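Putative oxidoreductase molybdopterin-binding subunit (Sulfolobus tokodaii, PDB 4ZOH) probably serves as the molybdenum cofactor-binding subunit of an oxidoreductase of the xanthine dehydrogenase and aldehyde oxidase family, holding a pterin cytosine dinucleotide. Local coordinates at residues M1-E11 with G445-D456; D592-A603 with P664-E672. All coordinates share one frame; numbering follows the deposited sequence.

Overall arrangement
Both contacts touch the pterin cytosine dinucleotide, contact 2 along the base and a phosphate, contact 1 only through the start of helix 446-458; their centres are about 12 Å apart. Contact 2 is buried: two irregular runs, one between strand 583-593 and helix 600-619, the other leading into helix 673-688, grip the cofactor mostly through backbone N-H and carbonyl groups. Contact 1 is only partly buried; there the irregular N-terminal arm runs along helix 446-458, and side chains of the helix and of E11 hydrogen-bond to backbone groups or to each other. The two meet directly. G4 N lies 2.8 Å from I598 O, and N599 ND2 lies 2.9 Å from I7 O, so residues 1-11 bridge helix 446-458 and the cytosine-binding loop.

Contact 1: residues M1-E11 with G445-D456; sequences MYIGKPIKRIE and GDATAFAQIAAD. With MCN (pterin cytosine dinucleotide), chain D.
E11 reaches over G445, the N-cap residue of helix 446-458, as the irregular N-terminal arm lies along this helix of the molybdopterin-binding domain. A bend at chi2 (86°) puts E11 OE2 3.1 Å from G445 CA, and OE2 also accepts a longer bond from T448 N, which comes from above the carboxylate plane. A water links OE2 to A447 N, while I10 CD1 packs against A447 CB and A451 CB. T448 OG1 is gripped twice: it donates to E11 OE1 at 2.6 Å and accepts from I10 N at 2.9 Å, next to R9, whose NH2 bonds to the backbone of the chain of another protein. A449 CB comes 3.1 Å from the cofactor's O2', so the helix that holds the arm also lines the pocket. Q452 runs antiparallel to the I7 side chain, and its NE2 donates to Y2 O at 3.0 Å; K5 N reaches the same oxygen from the opposite face, closing a type II turn. Q452 OE1 is held by N599. I453 CG1 then meets I3 CD1, and A455 CB touches CE2 of the Y2 ring. D456 finally clamps two successive N-H groups: OD1 takes Y2 N at 2.6 Å on its syn lone pair, and OD2 receives I3 N at 2.9 Å.

Contact 2: residues D592-A603 with P664-E672; sequences DDVGTVINPLLA and PTGSKGIGE. With MCN (pterin cytosine dinucleotide), chain D.
V594 and I670 cross at a slant, V594 CG1 lying 3.9 Å from I670 CB, and between them they border the cytosine of the pterin dinucleotide. I670 CG1 is anti to its own backbone nitrogen (chi1 -163°), which carries CD1 out to D592 OD2 and the A603 carbonyl while CG2 rests 3.5 Å from C6 of the base. The A603 methyl approaches the cytosine too, near C2 and N1. D592 meets the tip of I670 at about a right angle; its carboxylate is fixed by H571 and W653. At the other end, T596 turns its side chain onto the T665 and G666 backbone, with CB 3.5 Å from T665 O, and S667 CB sits against T596 O, its hydroxyl paired with T665 OG1. K668 lays CB and CG alongside V594 O before its extended chain leaves for D381 and T566. The backbones meet in a single beta bridge of G595 with S667, made by K668 N to V594 O and T596 N to G666 O. An Asx turn, in which D593 OD1 accepts from G595 N, shapes the approach to this bridge. Around the base the backbone reads the cytosine edge: the base's N4 donates to T596 O at 2.8 Å and K668 O at 3.0 Å, and weakly to V594 O. The base's N3 accepts from I598 N. Its O2 accepts from N599 N. N599 also N-caps helix 600-619, its OD1 taking L602 N. Further along, I670 N and G671 N converge on phosphate oxygen O2A, at 2.8 and 2.9 Å.

Contact 1: residues M1-E11 with G445-D456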
loop_
_atom_site.group_PDB
_atom_site.type_symbol
_atom_site.label_atom_id
_atom_site.label_comp_id
_atom_site.label_asym_id
_atom_site.label_seq_id
_atom_site.Cartn_x
_atom_site.Cartn_y
_atom_site.Cartn_z
ATOM N N MET A 1 -32.476 15.803 -16.734
ATOM C CA MET A 1 -31.687 14.605 -16.977
ATOM C C MET A 1 -30.169 14.907 -17.170
ATOM O O MET A 1 -29.778 15.925 -17.747
ATOM C CB MET A 1 -32.280 13.841 -18.157
ATOM C CG MET A 1 -32.075 14.572 -19.459
ATOM S SD MET A 1 -32.882 13.810 -20.848
ATOM C CE MET A 1 -31.686 12.599 -21.406
ATOM N N TYR A 2 -29.317 13.990 -16.714
ATOM C CA TYR A 2 -27.861 14.097 -16.971
ATOM C C TYR A 2 -27.370 13.533 -18.289
ATOM O O TYR A 2 -26.399 14.052 -18.837
ATOM C CB TYR A 2 -27.067 13.401 -15.876
ATOM C CG TYR A 2 -27.204 14.001 -14.556
ATOM C CD1 TYR A 2 -26.486 15.143 -14.221
ATOM C CD2 TYR A 2 -28.019 13.392 -13.601
ATOM C CE1 TYR A 2 -26.594 15.715 -12.953
ATOM C CE2 TYR A 2 -28.131 13.934 -12.326
ATOM C CZ TYR A 2 -27.424 15.107 -12.023
ATOM O OH TYR A 2 -27.521 15.624 -10.733
ATOM N N ILE A 3 -27.999 12.468 -18.778
ATOM C CA ILE A 3 -27.603 11.879 -20.093
ATOM C C ILE A 3 -27.787 12.969 -21.184
ATOM O O ILE A 3 -28.845 13.569 -21.255
ATOM C CB ILE A 3 -28.396 10.600 -20.421
ATOM C CG1 ILE A 3 -28.060 9.469 -19.414
ATOM C CG2 ILE A 3 -28.046 10.082 -21.823
ATOM C CD1 ILE A 3 -28.986 8.240 -19.485
ATOM N N GLY A 4 -26.743 13.246 -21.963
ATOM C CA GLY A 4 -26.806 14.152 -23.083
ATOM C C GLY A 4 -26.195 15.468 -22.677
ATOM O O GLY A 4 -25.869 16.264 -23.528
ATOM N N LYS A 5 -25.934 15.651 -21.388
ATOM C CA LYS A 5 -25.281 16.893 -20.957
ATOM C C LYS A 5 -23.769 16.798 -20.885
ATOM O O LYS A 5 -23.195 15.688 -20.494
ATOM C CB LYS A 5 -25.789 17.294 -19.576
ATOM C CG LYS A 5 -27.295 17.298 -19.445
ATOM C CD LYS A 5 -27.917 18.527 -20.084
ATOM C CE LYS A 5 -29.386 18.618 -19.659
ATOM N NZ LYS A 5 -29.483 19.112 -18.250
ATOM N N PRO A 6 -23.102 17.945 -21.204
ATOM C CA PRO A 6 -21.631 17.961 -21.090
ATOM C C PRO A 6 -21.218 18.018 -19.617
ATOM O O PRO A 6 -20.579 18.964 -19.207
ATOM C CB PRO A 6 -21.239 19.249 -21.857
ATOM C CG PRO A 6 -22.480 20.195 -21.727
ATOM C CD PRO A 6 -23.671 19.306 -21.495
ATOM N N ILE A 7 -21.533 16.983 -18.839
ATOM C CA ILE A 7 -21.167 16.937 -17.407
ATOM C C ILE A 7 -19.662 16.856 -17.195
ATOM O O ILE A 7 -18.973 16.024 -17.852
ATOM C CB ILE A 7 -21.901 15.768 -16.722
ATOM C CG1 ILE A 7 -23.447 15.957 -16.829
ATOM C CG2 ILE A 7 -21.422 15.580 -15.296
ATOM C CD1 ILE A 7 -24.044 17.218 -16.167
ATOM N N LYS A 8 -19.105 17.739 -16.358
ATOM C CA LYS A 8 -17.636 17.748 -16.182
ATOM C C LYS A 8 -17.181 16.461 -15.408
ATOM O O LYS A 8 -17.966 15.886 -14.656
ATOM C CB LYS A 8 -17.147 19.012 -15.474
ATOM C CG LYS A 8 -17.376 20.313 -16.274
ATOM C CD LYS A 8 -17.087 21.547 -15.441
ATOM C CE LYS A 8 -17.997 21.754 -14.229
ATOM N NZ LYS A 8 -19.373 22.301 -14.503
ATOM N N ARG A 9 -15.914 16.078 -15.536
ATOM C CA ARG A 9 -15.451 14.704 -15.097
ATOM C C ARG A 9 -15.371 14.629 -13.597
ATOM O O ARG A 9 -14.711 15.488 -12.895
ATOM C CB ARG A 9 -14.102 14.325 -15.730
ATOM C CG ARG A 9 -14.221 14.068 -17.236
ATOM C CD ARG A 9 -13.166 13.081 -17.752
ATOM N NE ARG A 9 -11.850 13.244 -17.075
ATOM C CZ ARG A 9 -10.874 12.352 -17.066
ATOM N NH1 ARG A 9 -10.980 11.217 -17.828
ATOM N NH2 ARG A 9 -9.753 12.604 -16.359
ATOM N N ILE A 10 -16.079 13.641 -13.084
ATOM C CA ILE A 10 -15.880 13.231 -11.689
ATOM C C ILE A 10 -14.427 12.710 -11.455
ATOM O O ILE A 10 -13.971 12.651 -10.331
ATOM C CB ILE A 10 -16.930 12.183 -11.210
ATOM C CG1 ILE A 10 -16.678 10.783 -11.827
ATOM C CG2 ILE A 10 -18.350 12.686 -11.456
ATOM C CD1 ILE A 10 -17.750 9.740 -11.460
ATOM N N GLU A 11 -13.743 12.284 -12.509
ATOM C CA GLU A 11 -12.385 11.708 -12.353
ATOM C C GLU A 11 -11.347 12.801 -12.075
ATOM O O GLU A 11 -10.269 12.445 -11.584
ATOM C CB GLU A 11 -11.931 10.898 -13.615
ATOM C CG GLU A 11 -12.827 9.700 -14.017
ATOM C CD GLU A 11 -14.014 10.027 -14.919
ATOM O OE1 GLU A 11 -14.531 11.191 -14.895
ATOM O OE2 GLU A 11 -14.506 9.074 -15.616
ATOM N N GLY A 445 -12.931 8.521 -19.371
ATOM C CA GLY A 445 -14.007 9.181 -18.637
ATOM C C GLY A 445 -15.361 8.492 -18.570
ATOM O O GLY A 445 -16.379 9.162 -18.338
ATOM N N ASP A 446 -15.394 7.170 -18.767
ATOM C CA ASP A 446 -16.664 6.421 -18.727
ATOM C C ASP A 446 -17.316 6.452 -17.389
ATOM O O ASP A 446 -18.547 6.286 -17.310
ATOM C CB ASP A 446 -16.500 4.937 -19.139
ATOM C CG ASP A 446 -15.919 4.820 -20.483
ATOM O OD1 ASP A 446 -16.677 4.909 -21.452
ATOM O OD2 ASP A 446 -14.704 4.789 -20.605
ATOM N N ALA A 447 -16.525 6.627 -16.333
ATOM C CA ALA A 447 -17.104 6.591 -14.992
ATOM C C ALA A 447 -18.109 7.791 -14.842
ATOM O O ALA A 447 -19.164 7.647 -14.226
ATOM C CB ALA A 447 -16.023 6.616 -13.907
ATOM N N THR A 448 -17.752 8.959 -15.373
ATOM C CA THR A 448 -18.676 10.126 -15.366
ATOM C C THR A 448 -19.939 9.746 -16.151
ATOM O O THR A 448 -21.032 9.952 -15.668
ATOM C CB THR A 448 -18.021 11.353 -16.011
ATOM O OG1 THR A 448 -17.002 11.820 -15.134
ATOM C CG2 THR A 448 -19.040 12.456 -16.204
ATOM N N ALA A 449 -19.778 9.143 -17.326
ATOM C CA ALA A 449 -20.933 8.704 -18.099
ATOM C C ALA A 449 -21.758 7.691 -17.329
ATOM O O ALA A 449 -23.039 7.732 -17.337
ATOM C CB ALA A 449 -20.501 8.232 -19.488
ATOM N N PHE A 450 -21.072 6.865 -16.521
ATOM C CA PHE A 450 -21.813 5.845 -15.779
ATOM C C PHE A 450 -22.634 6.493 -14.677
ATOM O O PHE A 450 -23.765 6.070 -14.349
ATOM C CB PHE A 450 -20.886 4.713 -15.262
ATOM C CG PHE A 450 -20.289 3.884 -16.361
ATOM C CD1 PHE A 450 -20.935 3.756 -17.619
ATOM C CD2 PHE A 450 -19.109 3.204 -16.168
ATOM C CE1 PHE A 450 -20.377 2.978 -18.654
ATOM C CE2 PHE A 450 -18.567 2.394 -17.186
ATOM C CZ PHE A 450 -19.191 2.289 -18.417
ATOM N N ALA A 451 -22.030 7.495 -14.059
ATOM C CA ALA A 451 -22.672 8.208 -12.971
ATOM C C ALA A 451 -23.930 8.979 -13.547
ATOM O O ALA A 451 -24.984 8.911 -12.955
ATOM C CB ALA A 451 -21.681 9.158 -12.313
ATOM N N GLN A 452 -23.799 9.620 -14.699
ATOM C CA GLN A 452 -24.953 10.263 -15.432
ATOM C C GLN A 452 -26.110 9.269 -15.712
ATOM O O GLN A 452 -27.302 9.559 -15.409
ATOM C CB GLN A 452 -24.484 10.829 -16.794
ATOM C CG GLN A 452 -23.399 11.874 -16.707
ATOM C CD GLN A 452 -22.827 12.227 -18.082
ATOM O OE1 GLN A 452 -21.677 11.911 -18.369
ATOM N NE2 GLN A 452 -23.644 12.919 -18.943
ATOM N N ILE A 453 -25.764 8.092 -16.252
ATOM C CA ILE A 453 -26.742 6.996 -16.472
ATOM C C ILE A 453 -27.439 6.552 -15.176
ATOM O O ILE A 453 -28.675 6.547 -15.114
ATOM C CB ILE A 453 -26.139 5.803 -17.240
ATOM C CG1 ILE A 453 -25.796 6.226 -18.664
ATOM C CG2 ILE A 453 -27.077 4.599 -17.276
ATOM C CD1 ILE A 453 -24.803 5.255 -19.354
ATOM N N ALA A 454 -26.670 6.206 -14.138
ATOM C CA ALA A 454 -27.266 5.657 -12.944
ATOM C C ALA A 454 -28.094 6.736 -12.214
ATOM O O ALA A 454 -29.119 6.424 -11.648
ATOM C CB ALA A 454 -26.224 5.054 -11.989
ATOM N N ALA A 455 -27.620 7.978 -12.202
ATOM C CA ALA A 455 -28.360 9.047 -11.553
ATOM C C ALA A 455 -29.728 9.323 -12.273
ATOM O O ALA A 455 -30.728 9.520 -11.598
ATOM C CB ALA A 455 -27.504 10.308 -11.431
ATOM N N ASP A 456 -29.763 9.290 -13.605
ATOM C CA ASP A 456 -31.034 9.387 -14.358
ATOM C C ASP A 456 -32.004 8.283 -13.991
ATOM O O ASP A 456 -33.153 8.593 -13.665
ATOM C CB ASP A 456 -30.823 9.458 -15.885
ATOM C CG ASP A 456 -30.352 10.854 -16.359
ATOM O OD1 ASP A 456 -30.080 11.759 -15.541
ATOM O OD2 ASP A 456 -30.259 11.079 -17.573
HETATM N N1 MCN D . -19.127 8.745 -25.410
HETATM C C2 MCN D . -20.384 9.318 -25.311
HETATM N N3 MCN D . -21.385 9.003 -26.192
HETATM C C4 MCN D . -21.106 8.094 -27.207
HETATM C C5 MCN D . -19.845 7.512 -27.321
HETATM C C6 MCN D . -18.844 7.818 -26.398
HETATM O O2 MCN D . -20.681 10.129 -24.428
HETATM N N4 MCN D . -22.078 7.802 -28.044
HETATM C "C1'" MCN D . -18.130 9.125 -24.407
HETATM C C2D MCN D . -18.175 8.134 -23.242
HETATM O "O2'" MCN D . -19.005 8.551 -22.201
HETATM C "C3'" MCN D . -16.762 8.178 -22.723
HETATM C C4D MCN D . -16.042 8.116 -24.006
HETATM O O4D MCN D . -16.825 8.999 -24.921
HETATM O "O3'" MCN D . -16.453 9.353 -22.056
HETATM C "C5'" MCN D . -16.221 6.618 -24.162
HETATM O "O5'" MCN D . -15.942 6.220 -25.377
HETATM P PA MCN D . -16.311 4.737 -25.930
HETATM O O1A MCN D . -17.259 3.920 -25.201
HETATM O O2A MCN D . -16.550 5.129 -27.361
HETATM O O3A MCN D . -14.727 4.160 -25.892
HETATM P PB MCN D . -14.101 3.499 -24.559
HETATM O O1B MCN D . -14.444 2.018 -24.584
HETATM O O2B MCN D . -14.401 4.186 -23.300
HETATM O O3B MCN D . -12.621 3.745 -24.861
HETATM C C10 MCN D . -11.778 2.814 -25.593
HETATM C "C9'" MCN D . -11.014 3.530 -26.679
HETATM C "C8'" MCN D . -9.977 2.725 -27.261
HETATM S "S8'" MCN D . -10.358 1.143 -27.926
HETATM C "C7'" MCN D . -8.707 3.186 -27.437
HETATM S "S7'" MCN D . -7.440 2.261 -28.287
HETATM C "C6'" MCN D . -8.315 4.531 -27.065
HETATM C C7 MCN D . -9.579 5.437 -26.896
HETATM O "O9'" MCN D . -10.492 4.718 -26.092
HETATM N "N5'" MCN D . -7.430 4.576 -25.902
HETATM C C4A MCN D . -7.379 5.663 -25.007
HETATM N "N8'" MCN D . -9.212 6.708 -26.199
HETATM C C4B MCN D . -8.281 6.748 -25.204
HETATM N "N1'" MCN D . -8.263 7.835 -24.428
HETATM C "C2'" MCN D . -7.409 7.887 -23.408
HETATM N "N2'" MCN D . -7.430 8.963 -22.650
HETATM N "N3'" MCN D . -6.463 6.846 -23.134
HETATM C "C4'" MCN D . -6.423 5.701 -23.962
HETATM O "O4'" MCN D . -5.582 4.782 -23.738
HETATM O O HOH W 1 -13.328 6.726 -15.966
#

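Contact 2: residues D592-A603 with P664-E672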
loop_
_atom_site.group_PDB
_atom_site.type_symbol
_atom_site.label_atom_id
_atom_site.label_comp_id
_atom_site.label_asym_id
_atom_site.label_seq_id
_atom_site.Cartn_x
_atom_site.Cartn_y
_atom_site.Cartn_z
ATOM N N ASP A 592 -19.736 13.524 -36.937
ATOM C CA ASP A 592 -19.878 12.099 -36.583
ATOM C C ASP A 592 -21.300 11.693 -36.242
ATOM O O ASP A 592 -22.088 12.467 -35.662
ATOM C CB ASP A 592 -18.997 11.764 -35.360
ATOM C CG ASP A 592 -17.482 11.900 -35.634
ATOM O OD1 ASP A 592 -17.002 11.676 -36.756
ATOM O OD2 ASP A 592 -16.737 12.285 -34.688
ATOM N N ASP A 593 -21.650 10.451 -36.525
ATOM C CA ASP A 593 -22.903 9.981 -35.961
ATOM C C ASP A 593 -22.574 8.762 -35.110
ATOM O O ASP A 593 -22.263 7.688 -35.638
ATOM C CB ASP A 593 -23.950 9.668 -37.041
ATOM C CG ASP A 593 -25.278 9.135 -36.459
ATOM O OD1 ASP A 593 -25.362 8.872 -35.224
ATOM O OD2 ASP A 593 -26.264 8.939 -37.223
ATOM N N VAL A 594 -22.641 8.950 -33.798
ATOM C CA VAL A 594 -22.281 7.893 -32.852
ATOM C C VAL A 594 -23.450 7.463 -32.012
ATOM O O VAL A 594 -23.287 6.957 -30.867
ATOM C CB VAL A 594 -21.022 8.245 -31.976
ATOM C CG1 VAL A 594 -19.757 8.201 -32.823
ATOM C CG2 VAL A 594 -21.173 9.592 -31.236
ATOM N N GLY A 595 -24.649 7.592 -32.591
ATOM C CA GLY A 595 -25.858 7.251 -31.839
ATOM C C GLY A 595 -26.110 8.285 -30.743
ATOM O O GLY A 595 -25.567 9.415 -30.810
ATOM N N THR A 596 -26.939 7.928 -29.744
ATOM C CA THR A 596 -27.064 8.760 -28.528
ATOM C C THR A 596 -25.691 9.169 -27.968
ATOM O O THR A 596 -24.837 8.284 -27.740
ATOM C CB THR A 596 -27.875 8.042 -27.467
ATOM O OG1 THR A 596 -28.965 7.391 -28.118
ATOM C CG2 THR A 596 -28.405 9.034 -26.351
ATOM N N VAL A 597 -25.468 10.485 -27.803
ATOM C CA VAL A 597 -24.264 10.976 -27.167
ATOM C C VAL A 597 -24.555 11.110 -25.676
ATOM O O VAL A 597 -25.407 11.900 -25.254
ATOM C CB VAL A 597 -23.724 12.267 -27.805
ATOM C CG1 VAL A 597 -22.436 12.727 -27.117
ATOM C CG2 VAL A 597 -23.426 12.049 -29.287
ATOM N N ILE A 598 -23.878 10.299 -24.858
ATOM C CA ILE A 598 -24.080 10.321 -23.383
ATOM C C ILE A 598 -23.511 11.612 -22.769
ATOM O O ILE A 598 -24.090 12.234 -21.807
ATOM C CB ILE A 598 -23.480 9.048 -22.723
ATOM C CG1 ILE A 598 -23.940 7.764 -23.459
ATOM C CG2 ILE A 598 -23.793 9.015 -21.256
ATOM C CD1 ILE A 598 -25.446 7.474 -23.384
ATOM N N ASN A 599 -22.411 12.055 -23.325
ATOM C CA ASN A 599 -21.689 13.186 -22.761
ATOM C C ASN A 599 -20.886 13.844 -23.888
ATOM O O ASN A 599 -19.782 13.364 -24.260
ATOM C CB ASN A 599 -20.815 12.812 -21.542
ATOM C CG ASN A 599 -20.182 14.055 -20.857
ATOM O OD1 ASN A 599 -19.744 14.999 -21.510
ATOM N ND2 ASN A 599 -20.093 14.013 -19.544
ATOM N N PRO A 600 -21.438 14.958 -24.443
ATOM C CA PRO A 600 -20.786 15.656 -25.592
ATOM C C PRO A 600 -19.434 16.199 -25.271
ATOM O O PRO A 600 -18.592 16.265 -26.163
ATOM C CB PRO A 600 -21.773 16.814 -25.955
ATOM C CG PRO A 600 -23.077 16.402 -25.345
ATOM C CD PRO A 600 -22.840 15.383 -24.241
ATOM N N LEU A 601 -19.190 16.610 -24.020
ATOM C CA LEU A 601 -17.854 17.116 -23.691
ATOM C C LEU A 601 -16.745 16.011 -23.853
ATOM O O LEU A 601 -15.700 16.228 -24.434
ATOM C CB LEU A 601 -17.856 17.675 -22.250
ATOM C CG LEU A 601 -16.567 18.267 -21.708
ATOM C CD1 LEU A 601 -16.181 19.573 -22.442
ATOM C CD2 LEU A 601 -16.729 18.495 -20.202
ATOM N N LEU A 602 -17.032 14.839 -23.323
ATOM C CA LEU A 602 -16.135 13.637 -23.260
ATOM C C LEU A 602 -16.085 12.999 -24.625
ATOM O O LEU A 602 -15.001 12.651 -25.091
ATOM C CB LEU A 602 -16.720 12.653 -22.218
ATOM C CG LEU A 602 -16.035 12.903 -20.863
ATOM C CD1 LEU A 602 -16.076 14.372 -20.438
ATOM C CD2 LEU A 602 -16.749 12.000 -19.884
ATOM N N ALA A 603 -17.240 12.982 -25.328
ATOM C CA ALA A 603 -17.239 12.459 -26.698
ATOM C C ALA A 603 -16.354 13.270 -27.614
ATOM O O ALA A 603 -15.488 12.735 -28.312
ATOM C CB ALA A 603 -18.651 12.279 -27.229
ATOM N N PRO A 664 -29.538 -0.636 -24.880
ATOM C CA PRO A 664 -30.355 0.227 -24.021
ATOM C C PRO A 664 -29.821 1.664 -23.877
ATOM O O PRO A 664 -30.576 2.542 -23.513
ATOM C CB PRO A 664 -30.342 -0.483 -22.637
ATOM C CG PRO A 664 -30.044 -1.908 -22.955
ATOM C CD PRO A 664 -29.257 -1.942 -24.266
ATOM N N THR A 665 -28.556 1.915 -24.167
ATOM C CA THR A 665 -28.062 3.287 -24.088
ATOM C C THR A 665 -28.371 4.034 -25.397
ATOM O O THR A 665 -28.336 5.255 -25.392
ATOM C CB THR A 665 -26.540 3.357 -23.826
ATOM O OG1 THR A 665 -25.867 2.695 -24.908
ATOM C CG2 THR A 665 -26.211 2.666 -22.504
ATOM N N GLY A 666 -28.629 3.299 -26.496
ATOM C CA GLY A 666 -28.694 3.892 -27.867
ATOM C C GLY A 666 -27.379 4.377 -28.481
ATOM O O GLY A 666 -27.326 4.830 -29.657
ATOM N N SER A 667 -26.290 4.265 -27.711
ATOM C CA SER A 667 -24.986 4.826 -28.098
ATOM C C SER A 667 -24.122 3.864 -28.938
ATOM O O SER A 667 -24.242 2.659 -28.824
ATOM C CB SER A 667 -24.208 5.155 -26.798
ATOM O OG SER A 667 -23.804 3.954 -26.122
ATOM N N LYS A 668 -23.223 4.409 -29.744
ATOM C CA LYS A 668 -22.203 3.671 -30.433
ATOM C C LYS A 668 -20.882 4.259 -29.939
ATOM O O LYS A 668 -20.865 5.394 -29.408
ATOM C CB LYS A 668 -22.310 3.862 -31.982
ATOM C CG LYS A 668 -23.759 3.667 -32.468
ATOM C CD LYS A 668 -23.890 3.644 -34.001
ATOM C CE LYS A 668 -25.338 3.356 -34.467
ATOM N NZ LYS A 668 -25.243 3.122 -35.961
ATOM N N GLY A 669 -19.777 3.534 -30.188
ATOM C CA GLY A 669 -18.488 3.992 -29.765
ATOM C C GLY A 669 -17.842 5.050 -30.604
ATOM O O GLY A 669 -17.909 5.025 -31.864
ATOM N N ILE A 670 -17.141 5.954 -29.923
ATOM C CA ILE A 670 -16.349 6.963 -30.585
ATOM C C ILE A 670 -14.863 6.898 -30.189
ATOM O O ILE A 670 -14.001 7.649 -30.747
ATOM C CB ILE A 670 -16.908 8.387 -30.187
ATOM C CG1 ILE A 670 -16.396 9.465 -31.184
ATOM C CG2 ILE A 670 -16.458 8.754 -28.737
ATOM C CD1 ILE A 670 -17.145 10.800 -31.191
ATOM N N GLY A 671 -14.509 6.032 -29.224
ATOM C CA GLY A 671 -13.075 6.033 -28.735
ATOM C C GLY A 671 -12.070 5.972 -29.849
ATOM O O GLY A 671 -10.964 6.571 -29.753
ATOM N N GLU A 672 -12.440 5.265 -30.924
ATOM C CA GLU A 672 -11.489 5.030 -32.037
ATOM C C GLU A 672 -11.664 5.802 -33.347
ATOM O O GLU A 672 -10.711 5.936 -34.068
ATOM C CB GLU A 672 -11.297 3.485 -32.294
ATOM C CG GLU A 672 -10.684 2.799 -31.076
ATOM C CD GLU A 672 -10.793 1.264 -31.084
ATOM O OE1 GLU A 672 -11.903 0.724 -30.921
ATOM O OE2 GLU A 672 -9.754 0.600 -31.326
HETATM N N1 MCN D . -19.127 8.745 -25.410
HETATM C C2 MCN D . -20.384 9.318 -25.311
HETATM N N3 MCN D . -21.385 9.003 -26.192
HETATM C C4 MCN D . -21.106 8.094 -27.207
HETATM C C5 MCN D . -19.845 7.512 -27.321
HETATM C C6 MCN D . -18.844 7.818 -26.398
HETATM O O2 MCN D . -20.681 10.129 -24.428
HETATM N N4 MCN D . -22.078 7.802 -28.044
HETATM C "C1'" MCN D . -18.130 9.125 -24.407
HETATM C C2D MCN D . -18.175 8.134 -23.242
HETATM O "O2'" MCN D . -19.005 8.551 -22.201
HETATM C "C3'" MCN D . -16.762 8.178 -22.723
HETATM C C4D MCN D . -16.042 8.116 -24.006
HETATM O O4D MCN D . -16.825 8.999 -24.921
HETATM O "O3'" MCN D . -16.453 9.353 -22.056
HETATM C "C5'" MCN D . -16.221 6.618 -24.162
HETATM O "O5'" MCN D . -15.942 6.220 -25.377
HETATM P PA MCN D . -16.311 4.737 -25.930
HETATM O O1A MCN D . -17.259 3.920 -25.201
HETATM O O2A MCN D . -16.550 5.129 -27.361
HETATM O O3A MCN D . -14.727 4.160 -25.892
HETATM P PB MCN D . -14.101 3.499 -24.559
HETATM O O1B MCN D . -14.444 2.018 -24.584
HETATM O O2B MCN D . -14.401 4.186 -23.300
HETATM O O3B MCN D . -12.621 3.745 -24.861
HETATM C C10 MCN D . -11.778 2.814 -25.593
HETATM C "C9'" MCN D . -11.014 3.530 -26.679
HETATM C "C8'" MCN D . -9.977 2.725 -27.261
HETATM S "S8'" MCN D . -10.358 1.143 -27.926
HETATM C "C7'" MCN D . -8.707 3.186 -27.437
HETATM S "S7'" MCN D . -7.440 2.261 -28.287
HETATM C "C6'" MCN D . -8.315 4.531 -27.065
HETATM C C7 MCN D . -9.579 5.437 -26.896
HETATM O "O9'" MCN D . -10.492 4.718 -26.092
HETATM N "N5'" MCN D . -7.430 4.576 -25.902
HETATM C C4A MCN D . -7.379 5.663 -25.007
HETATM N "N8'" MCN D . -9.212 6.708 -26.199
HETATM C C4B MCN D . -8.281 6.748 -25.204
HETATM N "N1'" MCN D . -8.263 7.835 -24.428
HETATM C "C2'" MCN D . -7.409 7.887 -23.408
HETATM N "N2'" MCN D . -7.430 8.963 -22.650
HETATM N "N3'" MCN D . -6.463 6.846 -23.134
HETATM C "C4'" MCN D . -6.423 5.701 -23.962
HETATM O "O4'" MCN D . -5.582 4.782 -23.738
HETATM O O HOH W 2 -24.921 6.131 -36.032
#